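Side-chain contacts in 2-Keto-3-deoxy-(6-phospho-)gluconate aldolase (Thermoproteus tenax, PDB 2R91), which is an aldolase of the dihydrodipicolinate synthetase family, built on a TIM barrel and assembled as a tetramer: residues D77-L82 / A111-D116; L44-S49 / A95-Y100. One frame throughout, in Å; residues are numbered along the deposited sequence.

Contact 1: residues D77-L82 / A111-D116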
ATOM      1  N   ASP A  77     -11.362 -26.498 -11.328  1.00 23.19           N
ATOM      2  CA  ASP A  77     -11.553 -27.606 -12.285  1.00 23.59           C
ATOM      3  C   ASP A  77     -11.433 -27.098 -13.717  1.00 21.82           C
ATOM      4  O   ASP A  77     -11.002 -27.821 -14.613  1.00 18.86           O
ATOM      5  CB  ASP A  77     -12.962 -28.218 -12.127  1.00 26.87           C
ATOM      6  CG  ASP A  77     -13.122 -29.001 -10.841  1.00 31.86           C
ATOM      7  OD1 ASP A  77     -12.164 -29.698 -10.425  1.00 32.81           O
ATOM      8  OD2 ASP A  77     -14.235 -28.918 -10.253  1.00 35.91           O
ATOM      9  N   GLU A  78     -11.853 -25.858 -13.951  1.00 20.59           N
ATOM     10  CA  GLU A  78     -11.726 -25.310 -15.309  1.00 20.65           C
ATOM     11  C   GLU A  78     -10.283 -25.060 -15.751  1.00 18.84           C
ATOM     12  O   GLU A  78      -9.968 -25.147 -16.938  1.00 18.41           O
ATOM     13  CB  GLU A  78     -12.539 -24.029 -15.465  1.00 21.38           C
ATOM     14  CG  GLU A  78     -14.017 -24.288 -15.322  1.00 24.20           C
ATOM     15  CD  GLU A  78     -14.850 -23.084 -15.635  1.00 25.65           C
ATOM     16  OE1 GLU A  78     -14.363 -21.924 -15.528  1.00 26.21           O
ATOM     17  OE2 GLU A  78     -16.025 -23.299 -15.946  1.00 26.61           O
ATOM     18  N   ALA A  79      -9.434 -24.692 -14.805  1.00 17.50           N
ATOM     19  CA  ALA A  79      -8.012 -24.489 -15.063  1.00 18.67           C
ATOM     20  C   ALA A  79      -7.377 -25.827 -15.452  1.00 18.83           C
ATOM     21  O   ALA A  79      -6.629 -25.919 -16.415  1.00 18.13           O
ATOM     22  CB  ALA A  79      -7.326 -23.876 -13.790  1.00 17.24           C
ATOM     23  N   ILE A  80      -7.686 -26.875 -14.692  1.00 19.59           N
ATOM     24  CA  ILE A  80      -7.221 -28.233 -15.041  1.00 20.08           C
ATOM     25  C   ILE A  80      -7.714 -28.693 -16.412  1.00 19.85           C
ATOM     26  O   ILE A  80      -6.948 -29.190 -17.222  1.00 20.12           O
ATOM     27  CB  ILE A  80      -7.663 -29.238 -13.966  1.00 22.32           C
ATOM     28  CG1 ILE A  80      -6.881 -29.001 -12.657  1.00 22.38           C
ATOM     29  CG2 ILE A  80      -7.475 -30.670 -14.444  1.00 22.23           C
ATOM     30  CD1 ILE A  80      -7.617 -29.542 -11.459  1.00 25.59           C
ATOM     31  N   ALA A  81      -8.998 -28.536 -16.676  1.00 20.42           N
ATOM     32  CA  ALA A  81      -9.552 -28.951 -17.958  1.00 20.14           C
ATOM     33  C   ALA A  81      -8.881 -28.209 -19.123  1.00 19.90           C
ATOM     34  O   ALA A  81      -8.567 -28.806 -20.158  1.00 18.77           O
ATOM     35  CB  ALA A  81     -11.054 -28.711 -17.988  1.00 20.01           C
ATOM     36  N   LEU A  82      -8.697 -26.892 -18.989  1.00 18.67           N
ATOM     37  CA  LEU A  82      -8.120 -26.138 -20.084  1.00 18.12           C
ATOM     38  C   LEU A  82      -6.642 -26.481 -20.233  1.00 16.87           C
ATOM     39  O   LEU A  82      -6.113 -26.526 -21.334  1.00 18.48           O
ATOM     40  CB  LEU A  82      -8.281 -24.623 -19.860  1.00 17.79           C
ATOM     41  CG  LEU A  82      -7.642 -23.736 -20.925  1.00 19.18           C
ATOM     42  CD1 LEU A  82      -8.373 -23.935 -22.251  1.00 18.13           C
ATOM     43  CD2 LEU A  82      -7.642 -22.210 -20.533  1.00 18.11           C
ATOM     44  N   ALA A 111      -1.121 -23.372  -2.791  1.00 21.60           N
ATOM     45  CA  ALA A 111      -0.210 -24.471  -3.149  1.00 22.34           C
ATOM     46  C   ALA A 111      -0.945 -25.616  -3.802  1.00 21.91           C
ATOM     47  O   ALA A 111      -0.459 -26.174  -4.764  1.00 22.59           O
ATOM     48  CB  ALA A 111       0.545 -24.988  -1.900  1.00 22.20           C
ATOM     49  N   LYS A 112      -2.098 -25.992  -3.247  1.00 22.22           N
ATOM     50  CA  LYS A 112      -2.903 -27.076  -3.808  1.00 22.25           C
ATOM     51  C   LYS A 112      -3.303 -26.746  -5.234  1.00 20.84           C
ATOM     52  O   LYS A 112      -3.202 -27.602  -6.114  1.00 21.03           O
ATOM     53  CB  LYS A 112      -4.176 -27.339  -2.961  1.00 23.72           C
ATOM     54  CG  LYS A 112      -5.051 -28.471  -3.532  1.00 24.60           C
ATOM     55  CD  LYS A 112      -6.132 -28.916  -2.552  1.00 26.24           C
ATOM     56  CE  LYS A 112      -7.076 -29.977  -3.162  1.00 26.86           C
ATOM     57  NZ  LYS A 112      -6.341 -31.147  -3.722  1.00 30.63           N
ATOM     58  N   TYR A 113      -3.762 -25.514  -5.458  1.00 19.80           N
ATOM     59  CA  TYR A 113      -4.090 -25.045  -6.811  1.00 19.71           C
ATOM     60  C   TYR A 113      -2.981 -25.318  -7.828  1.00 19.98           C
ATOM     61  O   TYR A 113      -3.208 -25.943  -8.873  1.00 19.27           O
ATOM     62  CB  TYR A 113      -4.401 -23.537  -6.811  1.00 19.10           C
ATOM     63  CG  TYR A 113      -4.710 -23.018  -8.213  1.00 19.21           C
ATOM     64  CD1 TYR A 113      -5.948 -23.309  -8.828  1.00 18.58           C
ATOM     65  CD2 TYR A 113      -3.759 -22.270  -8.939  1.00 17.73           C
ATOM     66  CE1 TYR A 113      -6.250 -22.857 -10.115  1.00 18.63           C
ATOM     67  CE2 TYR A 113      -4.040 -21.809 -10.195  1.00 17.94           C
ATOM     68  CZ  TYR A 113      -5.288 -22.104 -10.795  1.00 20.57           C
ATOM     69  OH  TYR A 113      -5.573 -21.641 -12.061  1.00 19.66           O
ATOM     70  N   PHE A 114      -1.781 -24.811  -7.544  1.00 19.51           N
ATOM     71  CA  PHE A 114      -0.654 -25.017  -8.465  1.00 19.68           C
ATOM     72  C   PHE A 114      -0.231 -26.468  -8.547  1.00 20.25           C
ATOM     73  O   PHE A 114       0.036 -26.949  -9.618  1.00 21.32           O
ATOM     74  CB  PHE A 114       0.553 -24.098  -8.126  1.00 19.11           C
ATOM     75  CG  PHE A 114       0.345 -22.659  -8.569  1.00 17.96           C
ATOM     76  CD1 PHE A 114       0.508 -22.304  -9.892  1.00 19.03           C
ATOM     77  CD2 PHE A 114       0.002 -21.679  -7.653  1.00 18.51           C
ATOM     78  CE1 PHE A 114       0.307 -20.991 -10.334  1.00 18.47           C
ATOM     79  CE2 PHE A 114      -0.208 -20.367  -8.072  1.00 18.67           C
ATOM     80  CZ  PHE A 114      -0.044 -20.021  -9.432  1.00 17.52           C
ATOM     81  N   ARG A 115      -0.213 -27.184  -7.435  1.00 21.71           N
ATOM     82  CA  ARG A 115       0.202 -28.597  -7.514  1.00 24.88           C
ATOM     83  C   ARG A 115      -0.781 -29.452  -8.326  1.00 24.63           C
ATOM     84  O   ARG A 115      -0.377 -30.301  -9.119  1.00 24.43           O
ATOM     85  CB  ARG A 115       0.432 -29.156  -6.119  1.00 25.50           C
ATOM     86  CG  ARG A 115       1.719 -28.581  -5.536  1.00 28.25           C
ATOM     87  CD  ARG A 115       1.816 -28.807  -4.066  1.00 30.61           C
ATOM     88  NE  ARG A 115       3.067 -28.287  -3.516  1.00 32.60           N
ATOM     89  CZ  ARG A 115       3.295 -28.118  -2.216  1.00 34.41           C
ATOM     90  NH1 ARG A 115       2.335 -28.406  -1.334  1.00 34.78           N
ATOM     91  NH2 ARG A 115       4.474 -27.661  -1.789  1.00 33.85           N
ATOM     92  N   ASP A 116      -2.070 -29.189  -8.172  1.00 24.48           N
ATOM     93  CA  ASP A 116      -3.062 -29.848  -9.006  1.00 25.30           C
ATOM     94  C   ASP A 116      -2.874 -29.568 -10.496  1.00 24.92           C
ATOM     95  O   ASP A 116      -3.066 -30.439 -11.351  1.00 23.92           O
ATOM     96  CB  ASP A 116      -4.456 -29.423  -8.586  1.00 26.67           C
ATOM     97  CG  ASP A 116      -4.922 -30.137  -7.346  1.00 29.31           C
ATOM     98  OD1 ASP A 116      -4.146 -30.955  -6.796  1.00 30.50           O
ATOM     99  OD2 ASP A 116      -6.054 -29.865  -6.912  1.00 29.88           O
TER
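The methyl of A79 meets the phenol of Y113 where two neighbouring outer helices of the TIM barrel, 76-88 and 107-120, face each other; in sequence the two flank strand 93-96. CA of A79 and CA of Y113 are 9.2 Å apart, and the phenol spans the gap. With chi1 at 179°, CG of Y113 is trans to its main-chain nitrogen, and the ring extends across to helix 76-88. The methyl of A79 approaches its far end obliquely: CB of A79 lies 3.3 Å from OH of Y113 and 4.0 Å from CE1 of the same ring. This hydroxyl is a buried polar atom beside a methyl group, and it is satisfied by a hydrogen bond with S96 OG, at the end of strand 93-96.

I80 follows, with its CA 7.5 Å from CA of D116. CD1 of I80, at the end of an extended chi2 (157°), reaches CB of D116 at 4.3 Å, so D116 meets the isoleucine with its aliphatic carbon, in a loose contact. L117, also on helix 107-120, touches both A79 and I80, while Y263 of the second subunit packs on Y113 and D116. The carboxylate of D116 turns back along its own helix, where OD2 of D116 and NZ of K112 form a long salt bridge of 3.4 Å.

Contact 2: residues L44-S49 / A95-Y100; sequences LGPALS and ASLPPY
P46 meets Y100 and L97 together, its ring carbons divided between a phenol and a leucine methyl. The proline and tyrosine side chains cross obliquely: CB of P46 comes to 3.5 Å from OH of Y100 and 3.8 Å from CZ of the same ring, so the hydroxyl end of the phenol does the touching. Against L97 the proline lies at about a right angle, CG of P46 reaching CD1 of L97 at 3.8 Å. With chi1 near +60° (49°), CG of Y100 is flanked by both backbone branches, and OH of the ring ends at the proline.

A water makes the polar link beside this apolar contact. It lies in the plane of the Y100 ring, at its edge, 2.6 Å from OH of Y100, and donates a hydrogen bond to O of P46 at 2.8 Å. One water thus ties the tyrosine hydroxyl to the backbone of the short 3-10 turn 45-47, the same turn whose proline ring the phenol touches. Within 95-100, OG of S96 donates to O of L97 at 2.6 Å, tilted 18° from the carbonyl plane, which joins the last strand residue to the carbonyl of the residue after it.

Y101 of the second subunit packs on P46 and L97 and sets its ring edge-to-face with that of Y100. Segment 44-49 lies in the loop between strand 35-38 and helix 50-63, while 95-100 takes in the last two residues of strand 93-96 and the loop that follows it in the TIM barrel. V134 of helix 131-134 touches L97 and Y100, and Y128 of strand 125-129 touches L97.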
ATOM      1  N   LEU A  44      -7.137 -10.197 -21.824  1.00 15.99           N
ATOM      2  CA  LEU A  44      -8.373 -10.180 -21.029  1.00 17.53           C
ATOM      3  C   LEU A  44      -8.706 -11.527 -20.375  1.00 17.71           C
ATOM      4  O   LEU A  44      -9.872 -11.824 -20.144  1.00 17.95           O
ATOM      5  CB  LEU A  44      -9.585  -9.736 -21.863  1.00 19.57           C
ATOM      6  CG  LEU A  44      -9.696  -8.321 -22.434  1.00 22.74           C
ATOM      7  CD1 LEU A  44     -11.137  -7.963 -22.690  1.00 23.08           C
ATOM      8  CD2 LEU A  44      -8.955  -7.251 -21.597  1.00 21.60           C
ATOM      9  N   GLY A  45      -7.684 -12.305 -20.049  1.00 16.82           N
ATOM     10  CA  GLY A  45      -7.863 -13.683 -19.573  1.00 17.78           C
ATOM     11  C   GLY A  45      -8.979 -13.915 -18.574  1.00 18.78           C
ATOM     12  O   GLY A  45      -9.869 -14.725 -18.815  1.00 18.83           O
ATOM     13  N   PRO A  46      -8.914 -13.250 -17.396  1.00 18.81           N
ATOM     14  CA  PRO A  46     -10.005 -13.453 -16.416  1.00 17.13           C
ATOM     15  C   PRO A  46     -11.420 -13.063 -16.869  1.00 16.68           C
ATOM     16  O   PRO A  46     -12.387 -13.429 -16.187  1.00 17.45           O
ATOM     17  CB  PRO A  46      -9.569 -12.584 -15.215  1.00 17.06           C
ATOM     18  CG  PRO A  46      -7.983 -12.592 -15.348  1.00 15.07           C
ATOM     19  CD  PRO A  46      -7.837 -12.388 -16.860  1.00 17.78           C
ATOM     20  N   ALA A  47     -11.547 -12.320 -17.960  1.00 17.17           N
ATOM     21  CA  ALA A  47     -12.864 -11.945 -18.470  1.00 16.98           C
ATOM     22  C   ALA A  47     -13.406 -13.016 -19.440  1.00 18.59           C
ATOM     23  O   ALA A  47     -14.535 -12.879 -19.922  1.00 18.64           O
ATOM     24  CB  ALA A  47     -12.802 -10.605 -19.220  1.00 16.26           C
ATOM     25  N   LEU A  48     -12.578 -14.011 -19.788  1.00 17.07           N
ATOM     26  CA  LEU A  48     -12.970 -14.985 -20.838  1.00 18.46           C
ATOM     27  C   LEU A  48     -13.521 -16.244 -20.211  1.00 19.38           C
ATOM     28  O   LEU A  48     -12.958 -16.731 -19.221  1.00 18.42           O
ATOM     29  CB  LEU A  48     -11.772 -15.353 -21.715  1.00 19.31           C
ATOM     30  CG  LEU A  48     -11.035 -14.176 -22.378  1.00 19.33           C
ATOM     31  CD1 LEU A  48      -9.853 -14.706 -23.181  1.00 17.65           C
ATOM     32  CD2 LEU A  48     -11.997 -13.394 -23.273  1.00 18.40           C
ATOM     33  N   SER A  49     -14.600 -16.797 -20.787  1.00 18.28           N
ATOM     34  CA  SER A  49     -15.123 -18.067 -20.263  1.00 19.17           C
ATOM     35  C   SER A  49     -14.176 -19.204 -20.645  1.00 19.04           C
ATOM     36  O   SER A  49     -13.259 -19.042 -21.466  1.00 16.83           O
ATOM     37  CB  SER A  49     -16.511 -18.371 -20.826  1.00 18.12           C
ATOM     38  OG  SER A  49     -16.431 -18.523 -22.210  1.00 20.12           O
ATOM     39  N   ALA A  95       0.361 -21.588 -18.338  1.00 19.09           N
ATOM     40  CA  ALA A  95       0.699 -20.683 -17.244  1.00 18.26           C
ATOM     41  C   ALA A  95      -0.552 -20.448 -16.430  1.00 17.65           C
ATOM     42  O   ALA A  95      -1.657 -20.601 -16.946  1.00 18.09           O
ATOM     43  CB  ALA A  95       1.231 -19.353 -17.786  1.00 17.67           C
ATOM     44  N   SER A  96      -0.395 -20.055 -15.175  1.00 17.11           N
ATOM     45  CA  SER A  96      -1.551 -19.599 -14.396  1.00 16.27           C
ATOM     46  C   SER A  96      -1.210 -18.451 -13.458  1.00 17.07           C
ATOM     47  O   SER A  96      -0.174 -18.469 -12.781  1.00 16.69           O
ATOM     48  CB  SER A  96      -2.198 -20.749 -13.566  1.00 16.92           C
ATOM     49  OG  SER A  96      -3.422 -20.292 -13.000  1.00 16.97           O
ATOM     50  N   LEU A  97      -2.092 -17.459 -13.426  1.00 15.60           N
ATOM     51  CA  LEU A  97      -2.173 -16.550 -12.302  1.00 16.36           C
ATOM     52  C   LEU A  97      -2.374 -17.402 -11.061  1.00 16.72           C
ATOM     53  O   LEU A  97      -2.977 -18.484 -11.140  1.00 16.95           O
ATOM     54  CB  LEU A  97      -3.393 -15.637 -12.467  1.00 16.37           C
ATOM     55  CG  LEU A  97      -3.383 -14.654 -13.650  1.00 17.51           C
ATOM     56  CD1 LEU A  97      -4.776 -14.087 -13.942  1.00 17.69           C
ATOM     57  CD2 LEU A  97      -2.407 -13.478 -13.370  1.00 17.12           C
ATOM     58  N   PRO A  98      -1.922 -16.894  -9.889  1.00 16.94           N
ATOM     59  CA  PRO A  98      -2.394 -17.466  -8.638  1.00 17.01           C
ATOM     60  C   PRO A  98      -3.898 -17.165  -8.503  1.00 16.99           C
ATOM     61  O   PRO A  98      -4.396 -16.228  -9.105  1.00 15.87           O
ATOM     62  CB  PRO A  98      -1.658 -16.642  -7.562  1.00 17.77           C
ATOM     63  CG  PRO A  98      -0.475 -15.949  -8.293  1.00 17.80           C
ATOM     64  CD  PRO A  98      -1.014 -15.739  -9.696  1.00 16.88           C
ATOM     65  N   PRO A  99      -4.605 -17.936  -7.679  1.00 17.72           N
ATOM     66  CA  PRO A  99      -6.002 -17.552  -7.396  1.00 18.73           C
ATOM     67  C   PRO A  99      -6.082 -16.050  -7.063  1.00 19.39           C
ATOM     68  O   PRO A  99      -5.315 -15.567  -6.226  1.00 20.33           O
ATOM     69  CB  PRO A  99      -6.338 -18.404  -6.151  1.00 18.28           C
ATOM     70  CG  PRO A  99      -5.531 -19.749  -6.446  1.00 18.13           C
ATOM     71  CD  PRO A  99      -4.192 -19.179  -6.993  1.00 18.35           C
ATOM     72  N   TYR A 100      -6.968 -15.330  -7.741  1.00 18.43           N
ATOM     73  CA  TYR A 100      -7.102 -13.882  -7.597  1.00 18.44           C
ATOM     74  C   TYR A 100      -8.475 -13.501  -7.009  1.00 17.46           C
ATOM     75  O   TYR A 100      -9.255 -14.372  -6.584  1.00 17.02           O
ATOM     76  CB  TYR A 100      -6.877 -13.201  -8.967  1.00 19.19           C
ATOM     77  CG  TYR A 100      -7.681 -13.834 -10.118  1.00 19.87           C
ATOM     78  CD1 TYR A 100      -8.948 -13.358 -10.444  1.00 19.56           C
ATOM     79  CD2 TYR A 100      -7.152 -14.876 -10.885  1.00 20.30           C
ATOM     80  CE1 TYR A 100      -9.701 -13.931 -11.498  1.00 20.50           C
ATOM     81  CE2 TYR A 100      -7.885 -15.446 -11.930  1.00 20.34           C
ATOM     82  CZ  TYR A 100      -9.159 -14.967 -12.221  1.00 20.39           C
ATOM     83  OH  TYR A 100      -9.879 -15.512 -13.256  1.00 21.55           O
TER
HETATM   84  O   HOH W   1     -12.338 -14.726 -13.671  1.00 23.27           O

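In the fold
The two contacts lie on the same side of the chain's centre, about 12 Å apart between their own centres, and their segments alternate in sequence: 44-49, 77-82, 95-100, 111-116. Three of the four belong to one run of the barrel, in which helix 76-88, strand 93-96 and helix 107-120 follow each other. Contact 1 joins the outer helices, and contact 2 joins the loop after strand 35-38 to the end of strand 93-96 and its loop. The two also meet directly, F114 of contact 1 packing on S96 and P98 of contact 2. Both touch the second subunit, so this part of the barrel lies at an interface of the tetramer.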